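Local coordinates for protein predicted component of a thermophile-specific DNA repair system, contains a RAMP domain (Methanopyrus kandleri, PDB 4N0L) that is a zinc-containing Csm3 RAMP protein that probably binds crRNA as a backbone subunit of the type III-A CRISPR interference complex, at residues A[274-279]-A[290-295]. Numbering follows the deposited sequence.
Sequences ALCARS and EGFPEE
F292 reaches from strand 290-292 to the side chains of A274 and C276 on strand 268-278. At its root, CB of F292 comes within 4.2 Å of SG of C276. CG and then CD2 of F292 pass the same sulfur, at 4.1 and 3.8 Å from C276 SG. This sulfur-aromatic contact is oblique, with SG of C276 4.6 Å from the centroid of the F292 ring and 45° off the ring normal. With CG anti to the backbone N (chi1 -173°), the ring of F292 extends from CB past C276 toward A274. There F292 CE2 and CZ lie 3.7 and 3.5 Å from A274 CB. A274 CB is 3.7 Å from the centroid of the F292 ring and 20° off its normal, over one face but shifted toward the CZ rim, a CH-pi contact. On the opposite face, CB of P293, which follows a cis peptide bond, sits 3.9 Å above the plane of F292 and over its centre. The ring is thus held between the A274 methyl and the proline.

Two residues apart on an extended strand of the main antiparallel sheet of this RRM-like fold, A274 and C276 both face F292, while the intervening L275 points away. F292 also touches V11 of strand 7-16 and V319 and R321 of strand 318-321. Its own short strand, 290-292, pairs antiparallel with strand 314-316, so the buried ring packs this two-stranded sheet against the larger one; the chain then runs through P293 and E294, the N-cap, into helix 295-300.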
loop_
_atom_site.group_PDB
_atom_site.type_symbol
_atom_site.label_atom_id
_atom_site.label_comp_id
_atom_site.label_asym_id
_atom_site.label_seq_id
_atom_site.Cartn_x
_atom_site.Cartn_y
_atom_site.Cartn_z
ATOM N N ALA A 274 -9.910 -4.642 12.030
ATOM C CA ALA A 274 -9.019 -5.575 12.708
ATOM C C ALA A 274 -7.725 -5.852 11.953
ATOM O O ALA A 274 -7.675 -5.783 10.722
ATOM C CB ALA A 274 -9.746 -6.885 12.969
ATOM N N LEU A 275 -6.676 -6.156 12.713
ATOM C CA LEU A 275 -5.445 -6.711 12.160
ATOM C C LEU A 275 -5.379 -8.194 12.505
ATOM O O LEU A 275 -5.329 -8.560 13.679
ATOM C CB LEU A 275 -4.214 -5.981 12.703
ATOM C CG LEU A 275 -3.708 -4.716 12.001
ATOM C CD1 LEU A 275 -4.847 -3.826 11.523
ATOM C CD2 LEU A 275 -2.781 -3.947 12.928
ATOM N N CYS A 276 -5.359 -9.042 11.483
ATOM C CA CYS A 276 -5.440 -10.482 11.689
ATOM C C CYS A 276 -4.135 -11.183 11.333
ATOM O O CYS A 276 -3.716 -11.189 10.175
ATOM C CB CYS A 276 -6.595 -11.065 10.872
ATOM S SG CYS A 276 -8.188 -10.241 11.149
ATOM N N ALA A 277 -3.498 -11.776 12.337
ATOM C CA ALA A 277 -2.148 -12.312 12.184
ATOM C C ALA A 277 -2.099 -13.839 12.174
ATOM O O ALA A 277 -2.781 -14.504 12.956
ATOM C CB ALA A 277 -1.255 -11.777 13.284
ATOM N N ARG A 278 -1.290 -14.385 11.271
ATOM C CA ARG A 278 -0.988 -15.813 11.259
ATOM C C ARG A 278 0.510 -16.033 11.074
ATOM O O ARG A 278 1.076 -15.655 10.049
ATOM C CB ARG A 278 -1.774 -16.540 10.162
ATOM C CG ARG A 278 -3.277 -16.515 10.378
ATOM C CD ARG A 278 -4.038 -17.286 9.308
ATOM N NE ARG A 278 -4.076 -16.606 8.018
ATOM C CZ ARG A 278 -5.041 -16.781 7.119
ATOM N NH1 ARG A 278 -6.048 -17.603 7.379
ATOM N NH2 ARG A 278 -5.004 -16.131 5.963
ATOM N N SER A 279 1.149 -16.624 12.079
ATOM C CA SER A 279 2.573 -16.937 12.007
ATOM C C SER A 279 2.790 -18.306 11.377
ATOM O O SER A 279 1.877 -19.131 11.351
ATOM C CB SER A 279 3.216 -16.890 13.395
ATOM O OG SER A 279 2.925 -18.066 14.132
ATOM N N GLU A 290 -8.291 -17.747 16.590
ATOM C CA GLU A 290 -9.197 -16.635 16.819
ATOM C C GLU A 290 -9.880 -16.358 15.488
ATOM O O GLU A 290 -9.208 -16.164 14.477
ATOM C CB GLU A 290 -8.465 -15.396 17.342
ATOM C CG GLU A 290 -7.474 -15.674 18.460
ATOM C CD GLU A 290 -7.124 -14.427 19.251
ATOM O OE1 GLU A 290 -6.467 -14.556 20.304
ATOM O OE2 GLU A 290 -7.507 -13.318 18.821
ATOM N N GLY A 291 -11.208 -16.357 15.477
ATOM C CA GLY A 291 -11.931 -16.132 14.240
ATOM C C GLY A 291 -12.310 -14.681 14.019
ATOM O O GLY A 291 -12.513 -13.924 14.970
ATOM N N PHE A 292 -12.397 -14.297 12.748
ATOM C CA PHE A 292 -12.827 -12.959 12.368
ATOM C C PHE A 292 -13.272 -12.929 10.911
ATOM O O PHE A 292 -12.604 -13.496 10.044
ATOM C CB PHE A 292 -11.704 -11.939 12.590
ATOM C CG PHE A 292 -12.133 -10.513 12.389
ATOM C CD1 PHE A 292 -12.741 -9.808 13.417
ATOM C CD2 PHE A 292 -11.938 -9.879 11.173
ATOM C CE1 PHE A 292 -13.146 -8.496 13.237
ATOM C CE2 PHE A 292 -12.339 -8.567 10.986
ATOM C CZ PHE A 292 -12.946 -7.876 12.020
ATOM N N PRO A 293 -14.406 -12.265 10.636
ATOM C CA PRO A 293 -15.269 -11.677 11.664
ATOM C C PRO A 293 -16.283 -12.677 12.214
ATOM O O PRO A 293 -16.909 -13.410 11.447
ATOM C CB PRO A 293 -15.972 -10.548 10.912
ATOM C CG PRO A 293 -16.089 -11.072 9.522
ATOM C CD PRO A 293 -14.844 -11.896 9.278
ATOM N N GLU A 294 -16.426 -12.718 13.534
ATOM C CA GLU A 294 -17.459 -13.536 14.157
ATOM C C GLU A 294 -18.764 -12.748 14.236
ATOM O O GLU A 294 -18.794 -11.561 13.906
ATOM C CB GLU A 294 -17.009 -14.005 15.540
ATOM C CG GLU A 294 -15.943 -15.092 15.478
ATOM C CD GLU A 294 -15.247 -15.317 16.805
ATOM O OE1 GLU A 294 -15.474 -14.523 17.742
ATOM O OE2 GLU A 294 -14.467 -16.288 16.909
ATOM N N GLU A 295 -19.839 -13.416 14.646
ATOM C CA GLU A 295 -21.150 -12.778 14.744
ATOM C C GLU A 295 -21.095 -11.532 15.620
ATOM O O GLU A 295 -21.713 -10.513 15.309
ATOM C CB GLU A 295 -22.196 -13.755 15.284
ATOM C CG GLU A 295 -23.625 -13.246 15.147
ATOM C CD GLU A 295 -24.657 -14.214 15.694
ATOM O OE1 GLU A 295 -24.281 -15.106 16.483
ATOM O OE2 GLU A 295 -25.846 -14.083 15.332
#